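Local structure of APL1 (Anopheles gambiae, 3O6N) at residues V220-N225 against W243-P248; E261-Y265 against L284-L289; D318-Y324 against H339-T345; L333-H339 against L359-V363. The protein probably forms a heterodimeric complex with the leucine-rich repeat protein LRIM1 that regulates complement-like immunity in the mosquito Anopheles gambiae. All coordinates share one frame; numbering follows the deposited sequence.

How the interactions relate
Going along the chain, the contacts climb one leucine-rich repeat solenoid towards its C-terminal end. Interaction 1 closes before interaction 2 opens, with about 19 Å between their centres; both join the segments that follow the repeat strands on the back of the coil. Interaction 3, about 18 Å from interaction 2 between centres, lies at strands 322-324 and 343-345, the last pair of the long run of parallel strands. Interaction 4 is about 10 Å from it between centres, and their segments alternate along the chain and share His339. There the final repeat passes into the disulfide-bonded C-terminal region. The series thus runs from back-side stacking through the last strand pair to the solenoid's end.

Interaction 1: residues V220-N225 against W243-P248; sequences VRGPVN and WLLNYP
Val220 lies flat on the indole of Trp243, on the back of the leucine-rich repeat solenoid, where residues 220-225 of one repeat stack on the 3-10 turn of the next. This end is tightly packed. Val220 CB stands 3.9 Å from the centroid of the five-membered ring, only 15° off its normal, in a CH-pi contact. With CG1 anti to the backbone N (chi1 -180°), CG1 reaches towards CE3 and CG2 sits over the middle of the indole, nearest CE2. Leu244 packs on the other face of the indole, and NE1 is taken up by the carbonyl of Asp240.

The far end is also close. Asn225 N donates to Asn246 O at 3.1 Å, nearly straight at 163°, and Val224 CA adds a CH...O contact to the same oxygen at 3.5 Å. Asn225 CB reaches the edge of the Tyr247 ring, 3.8 Å from CE1, while its amide turns to other partners: OD1 accepts from Glu227 N and Leu228 N, and ND2 donates to Val207 O.

Between these ends the backbones stand farther apart, and Gly222 and Pro223 meet the turn largely through two waters. The first water gives hydrogen bonds to Gly222 O and to Tyr247 OH, and accepts one from Asn246 ND2 at 2.8 Å. The second sits in the plane of the tyrosine ring; it accepts from Tyr247 OH at 2.7 Å and donates to Pro223 O, also at 2.7 Å.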
# COMPACT_ATOMS: atom_id res chain seq x y z
N VAL A 220 15.22 -4.12 5.73
CA VAL A 220 14.83 -2.73 5.50
C VAL A 220 16.06 -1.82 5.61
O VAL A 220 16.80 -1.89 6.59
CB VAL A 220 13.76 -2.28 6.51
CG1 VAL A 220 13.36 -0.83 6.25
CG2 VAL A 220 12.54 -3.20 6.42
N ARG A 221 16.27 -0.98 4.59
CA ARG A 221 17.42 -0.07 4.55
C ARG A 221 17.00 1.36 4.21
O ARG A 221 15.91 1.59 3.68
CB ARG A 221 18.45 -0.54 3.51
CG ARG A 221 19.07 -1.89 3.79
CD ARG A 221 20.17 -2.22 2.78
NE ARG A 221 19.64 -2.49 1.44
CZ ARG A 221 19.73 -1.65 0.41
NH1 ARG A 221 20.32 -0.48 0.55
NH2 ARG A 221 19.22 -1.99 -0.77
N GLY A 222 17.88 2.32 4.48
CA GLY A 222 17.63 3.70 4.10
C GLY A 222 18.00 4.70 5.18
O GLY A 222 18.16 4.34 6.34
N PRO A 223 18.11 5.98 4.79
CA PRO A 223 18.50 7.07 5.68
C PRO A 223 17.39 7.48 6.64
O PRO A 223 16.22 7.15 6.40
CB PRO A 223 18.78 8.22 4.71
CG PRO A 223 17.86 7.95 3.57
CD PRO A 223 17.82 6.45 3.43
N VAL A 224 17.75 8.18 7.70
CA VAL A 224 16.76 8.75 8.61
C VAL A 224 15.75 9.57 7.82
O VAL A 224 16.12 10.50 7.10
CB VAL A 224 17.42 9.61 9.70
CG1 VAL A 224 16.36 10.31 10.54
CG2 VAL A 224 18.31 8.74 10.58
N ASN A 225 14.48 9.21 7.95
CA ASN A 225 13.38 9.84 7.24
C ASN A 225 12.37 10.34 8.27
O ASN A 225 11.75 9.55 8.98
CB ASN A 225 12.75 8.82 6.28
CG ASN A 225 11.42 9.27 5.69
OD1 ASN A 225 10.76 10.18 6.21
ND2 ASN A 225 11.01 8.62 4.62
N TRP A 243 15.79 -1.23 12.63
CA TRP A 243 15.68 -0.18 11.61
C TRP A 243 14.58 0.84 11.91
O TRP A 243 14.56 1.93 11.34
CB TRP A 243 15.44 -0.83 10.24
CG TRP A 243 14.40 -1.90 10.30
CD1 TRP A 243 14.62 -3.23 10.51
CD2 TRP A 243 12.99 -1.73 10.17
NE1 TRP A 243 13.42 -3.91 10.52
CE2 TRP A 243 12.41 -3.01 10.31
CE3 TRP A 243 12.16 -0.63 9.95
CZ2 TRP A 243 11.03 -3.21 10.23
CZ3 TRP A 243 10.79 -0.84 9.87
CH2 TRP A 243 10.24 -2.12 10.02
N LEU A 244 13.66 0.50 12.81
CA LEU A 244 12.59 1.44 13.18
C LEU A 244 13.12 2.74 13.80
O LEU A 244 12.42 3.75 13.82
CB LEU A 244 11.60 0.76 14.14
CG LEU A 244 10.57 -0.16 13.47
CD1 LEU A 244 9.80 -0.97 14.51
CD2 LEU A 244 9.61 0.65 12.61
N LEU A 245 14.35 2.69 14.30
CA LEU A 245 14.96 3.86 14.93
C LEU A 245 15.11 5.00 13.92
O LEU A 245 15.26 6.16 14.30
CB LEU A 245 16.34 3.49 15.49
CG LEU A 245 16.91 4.44 16.55
CD1 LEU A 245 16.09 4.34 17.83
CD2 LEU A 245 18.37 4.12 16.82
N ASN A 246 15.08 4.66 12.64
CA ASN A 246 15.29 5.64 11.59
C ASN A 246 14.04 6.40 11.15
O ASN A 246 14.10 7.25 10.27
CB ASN A 246 15.96 4.98 10.39
CG ASN A 246 17.36 4.51 10.70
OD1 ASN A 246 18.02 5.07 11.57
ND2 ASN A 246 17.83 3.49 10.00
N TYR A 247 12.91 6.10 11.79
CA TYR A 247 11.62 6.66 11.38
C TYR A 247 10.86 7.27 12.56
O TYR A 247 9.81 6.76 12.95
CB TYR A 247 10.81 5.60 10.63
CG TYR A 247 11.65 4.98 9.54
CD1 TYR A 247 11.97 5.70 8.39
CD2 TYR A 247 12.17 3.70 9.69
CE1 TYR A 247 12.77 5.15 7.41
CE2 TYR A 247 12.98 3.15 8.70
CZ TYR A 247 13.27 3.88 7.57
OH TYR A 247 14.07 3.35 6.58
N PRO A 248 11.38 8.37 13.11
CA PRO A 248 10.87 8.99 14.33
C PRO A 248 9.48 9.61 14.18
O PRO A 248 8.82 9.90 15.18
CB PRO A 248 11.92 10.07 14.65
CG PRO A 248 12.50 10.42 13.32
CD PRO A 248 12.53 9.12 12.55
O HOH W 1 16.66 2.51 7.60
O HOH W 2 14.76 5.34 4.94

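Interaction 2: residues E261-Y265 against L284-L289; sequences EKIMY and LVALNL
A short parallel strand pair on the back of the leucine-rich repeat solenoid brings Ile263 beside Leu287, one repeat stacked on the next. Strands 262-264 and 286-288 run 4.8 Å apart at closest approach and only 9° from parallel. The ladder is sparse. Val285 N donates to Glu261 O at 2.9 Å, Ile263 N to Ala286 O at 3.0 Å, and Asn288 N to Ile263 O at 2.8 Å, the last almost straight on to the carbonyl. Ala286 N is buried with no partner, and Tyr265 N approaches Asn288 O at too poor an angle to bond.

On the inner face, Ile263 and Leu287 run alongside each other in the same direction; Leu287 CD1 touches Ile263 CB at 3.8 Å. From the preceding turn Leu284 crosses obliquely, its CD1 3.9 Å from Ile263 CG1. The other face is more polar. Met264 SD rests on Asn288 CB at 3.6 Å. Asn288, with CG anti to the backbone N (chi1 -179°), runs alongside Tyr265 and meets the ring at its edge, the amide plane 63° from the ring plane. Asn288 OD1 is itself gripped by Tyr290 N and Gly291 N, which fixes the amide.

Glu261 OE2 forms a salt bridge with Arg283. Inward, Ile263 packs on Ile279 and Leu287 on Leu302, while helix 314-317 covers Leu287 with Phe317 and Leu289 with Gln316.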
# COMPACT_ATOMS: atom_id res chain seq x y z
N GLU A 261 10.37 -12.51 16.82
CA GLU A 261 10.36 -13.39 17.98
C GLU A 261 10.35 -12.62 19.29
O GLU A 261 10.02 -13.17 20.34
CB GLU A 261 11.54 -14.36 17.93
CG GLU A 261 11.49 -15.30 16.75
CD GLU A 261 12.68 -16.23 16.69
OE1 GLU A 261 13.52 -16.19 17.62
OE2 GLU A 261 12.78 -17.02 15.72
N LYS A 262 10.74 -11.35 19.23
CA LYS A 262 10.64 -10.49 20.40
C LYS A 262 10.44 -9.03 20.03
O LYS A 262 10.83 -8.59 18.95
CB LYS A 262 11.86 -10.66 21.31
CG LYS A 262 13.17 -10.25 20.69
CD LYS A 262 14.33 -10.58 21.62
CE LYS A 262 15.67 -10.27 20.97
NZ LYS A 262 16.81 -10.75 21.80
N ILE A 263 9.80 -8.29 20.93
CA ILE A 263 9.65 -6.85 20.79
C ILE A 263 10.23 -6.17 22.03
O ILE A 263 9.78 -6.42 23.15
CB ILE A 263 8.17 -6.45 20.63
CG1 ILE A 263 7.63 -6.89 19.25
CG2 ILE A 263 8.00 -4.95 20.80
CD1 ILE A 263 8.27 -6.14 18.08
N MET A 264 11.24 -5.34 21.81
CA MET A 264 11.87 -4.58 22.89
C MET A 264 11.61 -3.10 22.68
O MET A 264 11.26 -2.67 21.59
CB MET A 264 13.38 -4.83 22.91
CG MET A 264 13.79 -6.23 23.33
SD MET A 264 13.55 -6.52 25.10
CE MET A 264 14.10 -8.23 25.23
N TYR A 265 11.81 -2.30 23.73
CA TYR A 265 11.52 -0.88 23.65
C TYR A 265 12.59 -0.10 22.88
O TYR A 265 12.33 0.99 22.38
CB TYR A 265 11.37 -0.30 25.06
CG TYR A 265 12.61 -0.45 25.91
CD1 TYR A 265 13.65 0.47 25.81
CD2 TYR A 265 12.75 -1.50 26.81
CE1 TYR A 265 14.79 0.34 26.59
CE2 TYR A 265 13.88 -1.63 27.59
CZ TYR A 265 14.90 -0.71 27.48
OH TYR A 265 16.02 -0.85 28.25
N LEU A 284 6.14 -14.07 18.53
CA LEU A 284 6.64 -13.39 19.72
C LEU A 284 6.60 -14.29 20.95
O LEU A 284 5.56 -14.88 21.26
CB LEU A 284 5.86 -12.12 20.00
CG LEU A 284 5.77 -11.08 18.88
CD1 LEU A 284 5.05 -9.86 19.40
CD2 LEU A 284 7.17 -10.72 18.39
N VAL A 285 7.72 -14.37 21.64
CA VAL A 285 7.79 -15.08 22.91
C VAL A 285 8.21 -14.13 24.02
O VAL A 285 8.19 -14.49 25.19
CB VAL A 285 8.78 -16.26 22.86
CG1 VAL A 285 8.29 -17.34 21.92
CG2 VAL A 285 10.17 -15.78 22.46
N ALA A 286 8.59 -12.91 23.64
CA ALA A 286 9.10 -11.94 24.60
C ALA A 286 8.65 -10.53 24.25
O ALA A 286 8.68 -10.12 23.09
CB ALA A 286 10.62 -12.01 24.65
N LEU A 287 8.25 -9.78 25.27
CA LEU A 287 7.80 -8.41 25.08
C LEU A 287 8.27 -7.51 26.22
O LEU A 287 7.93 -7.74 27.38
CB LEU A 287 6.27 -8.38 25.03
CG LEU A 287 5.64 -6.98 25.00
CD1 LEU A 287 5.92 -6.32 23.67
CD2 LEU A 287 4.14 -7.07 25.26
N ASN A 288 9.04 -6.49 25.88
CA ASN A 288 9.43 -5.49 26.88
C ASN A 288 9.21 -4.08 26.36
O ASN A 288 10.06 -3.54 25.64
CB ASN A 288 10.89 -5.67 27.31
CG ASN A 288 11.31 -4.66 28.36
OD1 ASN A 288 10.65 -3.64 28.56
ND2 ASN A 288 12.42 -4.93 29.04
N LEU A 289 8.08 -3.50 26.72
CA LEU A 289 7.83 -2.09 26.47
C LEU A 289 7.71 -1.34 27.80
O LEU A 289 7.11 -0.27 27.86
CB LEU A 289 6.56 -1.90 25.63
CG LEU A 289 6.65 -2.36 24.17
CD1 LEU A 289 5.29 -2.24 23.49
CD2 LEU A 289 7.72 -1.58 23.41

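Interaction 3: residues D318-Y324 against H339-T345; sequences DRLENLY and HTLKNLT. With NAG (2-acetamido-2-deoxy-beta-D-glucopyranose), chain D.
Tyr324 runs out between Thr345 and the sugar linked to Asn343. Its CB begins 3.3 Å from Thr345 OG1, a hydroxyl whose main partner is Asp326. CG passes the same oxygen, which lies in the ring plane at the edge, and CD1 meets Thr345 CG2 at 3.7 Å. Farther out, CE1 comes to 3.2 Å from the ring oxygen O5 of the N-acetylglucosamine, beside its C6. At the tip, Tyr324 OH donates a hydrogen bond to that O5, also 3.2 Å away. The sugar is joined by its C1 to Asn343 ND2, and Asn343 CG, anti to the backbone N (chi1 -163°), carries the linkage off the same face of the strands as Tyr324.

The backbones hold this register. Leu323 N donates to Asn343 O at 2.9 Å, and Leu323 O accepts from Thr345 N. Glu321 O is gripped twice, by Asn343 N and, at 2.7 Å, by Lys342 N. In the turn before, Thr340 OG1 donates to Leu320 O at 2.8 Å from well above the carbonyl plane. On the inner face, Leu341 CD2 wedges against the CB atoms of Leu320 and Leu323, and Leu344 lies alongside Leu323.

Leucines turned inward and polar residues outward on parallel strands are the hallmark of the leucine-rich repeat; here Asn343-Leu344-Thr345 is at once a repeat strand and an N-glycosylation sequon of the Asn-X-Thr type.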
# COMPACT_ATOMS: atom_id res chain seq x y z
N ASP A 318 -1.41 0.40 30.42
CA ASP A 318 -2.25 1.34 31.16
C ASP A 318 -2.63 2.57 30.34
O ASP A 318 -3.64 3.22 30.62
CB ASP A 318 -1.55 1.81 32.44
CG ASP A 318 -1.72 0.84 33.60
OD1 ASP A 318 -2.65 0.01 33.56
OD2 ASP A 318 -0.93 0.94 34.56
N ARG A 319 -1.81 2.90 29.34
CA ARG A 319 -1.99 4.11 28.54
C ARG A 319 -2.72 3.86 27.23
O ARG A 319 -3.04 4.80 26.51
CB ARG A 319 -0.63 4.73 28.21
CG ARG A 319 0.30 4.91 29.38
CD ARG A 319 1.62 5.50 28.91
NE ARG A 319 1.42 6.76 28.20
CZ ARG A 319 1.46 7.95 28.78
NH1 ARG A 319 1.71 8.05 30.08
NH2 ARG A 319 1.26 9.05 28.06
N LEU A 320 -2.98 2.60 26.91
CA LEU A 320 -3.58 2.25 25.62
C LEU A 320 -5.09 2.45 25.60
O LEU A 320 -5.74 2.51 26.65
CB LEU A 320 -3.26 0.81 25.25
CG LEU A 320 -1.78 0.47 25.07
CD1 LEU A 320 -1.61 -1.03 24.90
CD2 LEU A 320 -1.22 1.23 23.87
N GLU A 321 -5.65 2.55 24.40
CA GLU A 321 -7.09 2.55 24.23
C GLU A 321 -7.53 1.18 23.73
O GLU A 321 -8.60 0.70 24.08
CB GLU A 321 -7.53 3.66 23.27
CG GLU A 321 -7.33 5.06 23.83
CD GLU A 321 -7.62 6.15 22.82
OE1 GLU A 321 -8.14 5.82 21.73
OE2 GLU A 321 -7.32 7.33 23.11
N ASN A 322 -6.69 0.56 22.90
CA ASN A 322 -6.98 -0.77 22.36
C ASN A 322 -5.81 -1.72 22.55
O ASN A 322 -4.70 -1.43 22.12
CB ASN A 322 -7.29 -0.70 20.86
CG ASN A 322 -8.45 0.22 20.54
OD1 ASN A 322 -8.53 1.34 21.05
ND2 ASN A 322 -9.34 -0.24 19.67
N LEU A 323 -6.06 -2.85 23.20
CA LEU A 323 -5.01 -3.86 23.39
C LEU A 323 -5.55 -5.23 23.03
O LEU A 323 -6.56 -5.67 23.56
CB LEU A 323 -4.53 -3.86 24.85
CG LEU A 323 -3.52 -4.94 25.25
CD1 LEU A 323 -2.25 -4.80 24.41
CD2 LEU A 323 -3.20 -4.84 26.74
N TYR A 324 -4.87 -5.92 22.12
CA TYR A 324 -5.32 -7.23 21.69
C TYR A 324 -4.34 -8.31 22.09
O TYR A 324 -3.22 -8.36 21.58
CB TYR A 324 -5.55 -7.25 20.17
CG TYR A 324 -6.44 -6.12 19.71
CD1 TYR A 324 -7.75 -6.01 20.16
CD2 TYR A 324 -5.97 -5.16 18.82
CE1 TYR A 324 -8.56 -4.97 19.75
CE2 TYR A 324 -6.78 -4.12 18.40
CZ TYR A 324 -8.08 -4.04 18.87
OH TYR A 324 -8.89 -3.01 18.45
N HIS A 339 -6.47 2.89 34.23
CA HIS A 339 -6.12 2.55 32.85
C HIS A 339 -7.14 3.14 31.88
O HIS A 339 -8.29 3.40 32.26
CB HIS A 339 -6.04 1.03 32.67
CG HIS A 339 -7.37 0.36 32.66
ND1 HIS A 339 -8.15 0.26 31.53
CD2 HIS A 339 -8.08 -0.23 33.65
CE1 HIS A 339 -9.27 -0.37 31.82
NE2 HIS A 339 -9.26 -0.68 33.10
N THR A 340 -6.74 3.33 30.63
CA THR A 340 -7.58 4.00 29.65
C THR A 340 -8.14 3.06 28.58
O THR A 340 -8.65 3.52 27.56
CB THR A 340 -6.83 5.15 28.95
OG1 THR A 340 -5.58 4.66 28.45
CG2 THR A 340 -6.55 6.28 29.93
N LEU A 341 -8.04 1.75 28.80
CA LEU A 341 -8.48 0.79 27.78
C LEU A 341 -9.97 0.87 27.49
O LEU A 341 -10.80 0.93 28.40
CB LEU A 341 -8.09 -0.64 28.17
CG LEU A 341 -6.60 -0.98 28.05
CD1 LEU A 341 -6.27 -2.31 28.73
CD2 LEU A 341 -6.17 -1.00 26.59
N LYS A 342 -10.30 0.86 26.20
CA LYS A 342 -11.69 0.87 25.74
C LYS A 342 -12.04 -0.41 24.99
O LYS A 342 -13.20 -0.78 24.88
CB LYS A 342 -11.94 2.08 24.83
CG LYS A 342 -11.79 3.43 25.53
CD LYS A 342 -12.75 3.54 26.71
CE LYS A 342 -12.61 4.89 27.40
NZ LYS A 342 -13.54 5.02 28.56
N ASN A 343 -11.02 -1.09 24.48
CA ASN A 343 -11.20 -2.34 23.75
C ASN A 343 -10.06 -3.30 24.09
O ASN A 343 -8.90 -3.02 23.82
CB ASN A 343 -11.25 -2.09 22.24
CG ASN A 343 -11.84 -3.25 21.46
OD1 ASN A 343 -11.74 -4.41 21.88
ND2 ASN A 343 -12.45 -2.95 20.32
N LEU A 344 -10.41 -4.44 24.70
CA LEU A 344 -9.43 -5.42 25.15
C LEU A 344 -9.85 -6.83 24.75
O LEU A 344 -10.99 -7.22 24.99
CB LEU A 344 -9.28 -5.33 26.67
CG LEU A 344 -8.35 -6.31 27.39
CD1 LEU A 344 -6.90 -6.10 26.95
CD2 LEU A 344 -8.49 -6.15 28.90
N THR A 345 -8.95 -7.58 24.11
CA THR A 345 -9.23 -8.99 23.83
C THR A 345 -8.32 -9.89 24.68
O THR A 345 -7.14 -9.60 24.86
CB THR A 345 -9.09 -9.35 22.34
OG1 THR A 345 -7.75 -9.10 21.89
CG2 THR A 345 -10.08 -8.54 21.50
C1 NAG D . -12.73 -4.16 19.59
C2 NAG D . -13.89 -3.78 18.67
C3 NAG D . -14.18 -4.84 17.62
C4 NAG D . -12.91 -5.34 16.96
C5 NAG D . -11.86 -5.71 18.00
C6 NAG D . -10.56 -6.14 17.33
C7 NAG D . -15.63 -2.35 19.59
C8 NAG D . -16.76 -2.22 20.56
N2 NAG D . -15.08 -3.55 19.47
O3 NAG D . -15.04 -4.31 16.64
O4 NAG D . -13.20 -6.47 16.16
O5 NAG D . -11.61 -4.60 18.85
O6 NAG D . -10.34 -7.51 17.56
O7 NAG D . -15.24 -1.37 18.95

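Interaction 4: residues L333-H339 against L359-V363; sequences LKLSTHH and LFRNV
His339 CG sits between its own backbone N and carbonyl carbon (chi1 73°), a rotation that swings the imidazole across to Asn362, while Leu359, its CG anti to the backbone N (chi1 -176°), sends both methyls towards Leu333 and Leu335. This is the C-terminal end of the leucine-rich repeat solenoid: residues 333-339, in the loop between strands 322-324 and 343-345, meet the segment leaving helix 353-359, in a region tied by the disulfides Cys353-Cys387 and Cys375-Cys386, an arrangement consistent with an LRR C-terminal cap.

The buried part is leucine on leucine. Leu359 CD1 presses on Leu335 CD1 at 3.7 Å, and its other branch, CD2, meets Leu333 CD2 at 3.9 Å, the side chains crossing at a slant. Phe317 of helix 314-317 also packs on both Leu333 and Leu335.

Towards the edge the contact turns polar. His339 NE2 donates to Asn362 O over 2.8 Å; the oxygen lies near the imidazole plane, but the nitrogen stands well above the plane of the carbonyl. ND1 accepts from Leu341 N, so the ring is held at both nitrogens, and Leu335 CD1 covers one face above its centre. Val363 CB approaches NE2 to 3.8 Å.

Asn362 also reaches back with its amide, whose ND2 makes a weak bond to Leu335 O at 3.4 Å. A water bridges the same two groups, accepting from Asn362 ND2 at 2.9 Å and donating to Leu335 O and to Leu359 O, the latter at 2.9 Å.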
# COMPACT_ATOMS: atom_id res chain seq x y z
N LEU A 333 -2.26 -10.75 33.70
CA LEU A 333 -2.35 -9.40 33.18
C LEU A 333 -2.75 -8.48 34.33
O LEU A 333 -3.68 -8.79 35.07
CB LEU A 333 -3.39 -9.31 32.06
CG LEU A 333 -3.59 -7.93 31.44
CD1 LEU A 333 -2.32 -7.47 30.72
CD2 LEU A 333 -4.79 -7.91 30.49
N LYS A 334 -2.04 -7.37 34.47
CA LYS A 334 -2.35 -6.40 35.51
C LYS A 334 -2.63 -5.03 34.91
O LYS A 334 -1.90 -4.56 34.04
CB LYS A 334 -1.18 -6.27 36.50
CG LYS A 334 -1.01 -7.43 37.45
CD LYS A 334 0.15 -7.16 38.40
CE LYS A 334 0.31 -8.28 39.42
NZ LYS A 334 1.49 -8.02 40.31
N LEU A 335 -3.70 -4.39 35.38
CA LEU A 335 -4.04 -3.04 34.95
C LEU A 335 -4.26 -2.16 36.17
O LEU A 335 -4.77 -2.62 37.19
CB LEU A 335 -5.30 -3.05 34.08
CG LEU A 335 -5.26 -3.73 32.71
CD1 LEU A 335 -6.64 -3.69 32.07
CD2 LEU A 335 -4.23 -3.07 31.80
N SER A 336 -3.86 -0.90 36.06
CA SER A 336 -4.09 0.07 37.13
C SER A 336 -5.55 0.49 37.15
O SER A 336 -6.26 0.34 36.15
CB SER A 336 -3.21 1.30 36.93
OG SER A 336 -1.83 0.97 37.02
N THR A 337 -6.00 1.02 38.28
CA THR A 337 -7.38 1.46 38.42
C THR A 337 -7.73 2.52 37.38
O THR A 337 -8.88 2.64 36.95
CB THR A 337 -7.63 2.04 39.83
OG1 THR A 337 -7.19 1.11 40.82
CG2 THR A 337 -9.11 2.33 40.04
N HIS A 338 -6.72 3.28 36.96
CA HIS A 338 -6.93 4.42 36.07
C HIS A 338 -6.55 4.16 34.61
O HIS A 338 -6.34 5.10 33.85
CB HIS A 338 -6.13 5.62 36.59
CG HIS A 338 -4.65 5.35 36.68
ND1 HIS A 338 -3.83 5.38 35.58
CD2 HIS A 338 -3.86 5.05 37.74
CE1 HIS A 338 -2.59 5.11 35.95
NE2 HIS A 338 -2.58 4.91 37.26
N HIS A 339 -6.47 2.89 34.23
CA HIS A 339 -6.12 2.55 32.85
C HIS A 339 -7.14 3.14 31.88
O HIS A 339 -8.29 3.40 32.26
CB HIS A 339 -6.04 1.03 32.67
CG HIS A 339 -7.37 0.36 32.66
ND1 HIS A 339 -8.15 0.26 31.53
CD2 HIS A 339 -8.08 -0.23 33.65
CE1 HIS A 339 -9.27 -0.37 31.82
NE2 HIS A 339 -9.26 -0.68 33.10
N LEU A 359 -8.01 -8.65 37.70
CA LEU A 359 -8.15 -7.86 36.47
C LEU A 359 -9.53 -7.23 36.39
O LEU A 359 -9.66 -6.03 36.16
CB LEU A 359 -7.91 -8.74 35.25
CG LEU A 359 -7.93 -8.01 33.90
CD1 LEU A 359 -6.81 -6.97 33.84
CD2 LEU A 359 -7.81 -9.01 32.76
N PHE A 360 -10.56 -8.05 36.59
CA PHE A 360 -11.94 -7.61 36.41
C PHE A 360 -12.46 -6.67 37.51
O PHE A 360 -13.61 -6.24 37.46
CB PHE A 360 -12.87 -8.80 36.20
CG PHE A 360 -12.93 -9.27 34.78
CD1 PHE A 360 -14.02 -8.94 33.98
CD2 PHE A 360 -11.90 -10.01 34.23
CE1 PHE A 360 -14.08 -9.36 32.66
CE2 PHE A 360 -11.95 -10.43 32.91
CZ PHE A 360 -13.04 -10.10 32.12
N ARG A 361 -11.62 -6.34 38.48
CA ARG A 361 -11.96 -5.28 39.42
C ARG A 361 -11.90 -3.93 38.71
O ARG A 361 -12.53 -2.96 39.15
CB ARG A 361 -11.02 -5.30 40.62
CG ARG A 361 -11.11 -6.56 41.47
CD ARG A 361 -10.22 -6.45 42.71
NE ARG A 361 -10.73 -5.44 43.64
CZ ARG A 361 -10.01 -4.91 44.63
NH1 ARG A 361 -8.75 -5.28 44.81
NH2 ARG A 361 -10.56 -4.01 45.43
N ASN A 362 -11.14 -3.86 37.62
CA ASN A 362 -10.89 -2.60 36.92
C ASN A 362 -11.34 -2.55 35.46
O ASN A 362 -11.29 -1.49 34.83
CB ASN A 362 -9.41 -2.23 37.00
CG ASN A 362 -8.96 -1.97 38.42
OD1 ASN A 362 -9.67 -1.35 39.21
ND2 ASN A 362 -7.77 -2.45 38.75
N VAL A 363 -11.76 -3.68 34.92
CA VAL A 363 -12.25 -3.71 33.54
C VAL A 363 -13.32 -4.80 33.42
O VAL A 363 -13.33 -5.75 34.19
CB VAL A 363 -11.09 -3.97 32.54
CG1 VAL A 363 -10.67 -5.42 32.57
CG2 VAL A 363 -11.49 -3.54 31.12
O HOH W 3 -7.30 -4.45 36.77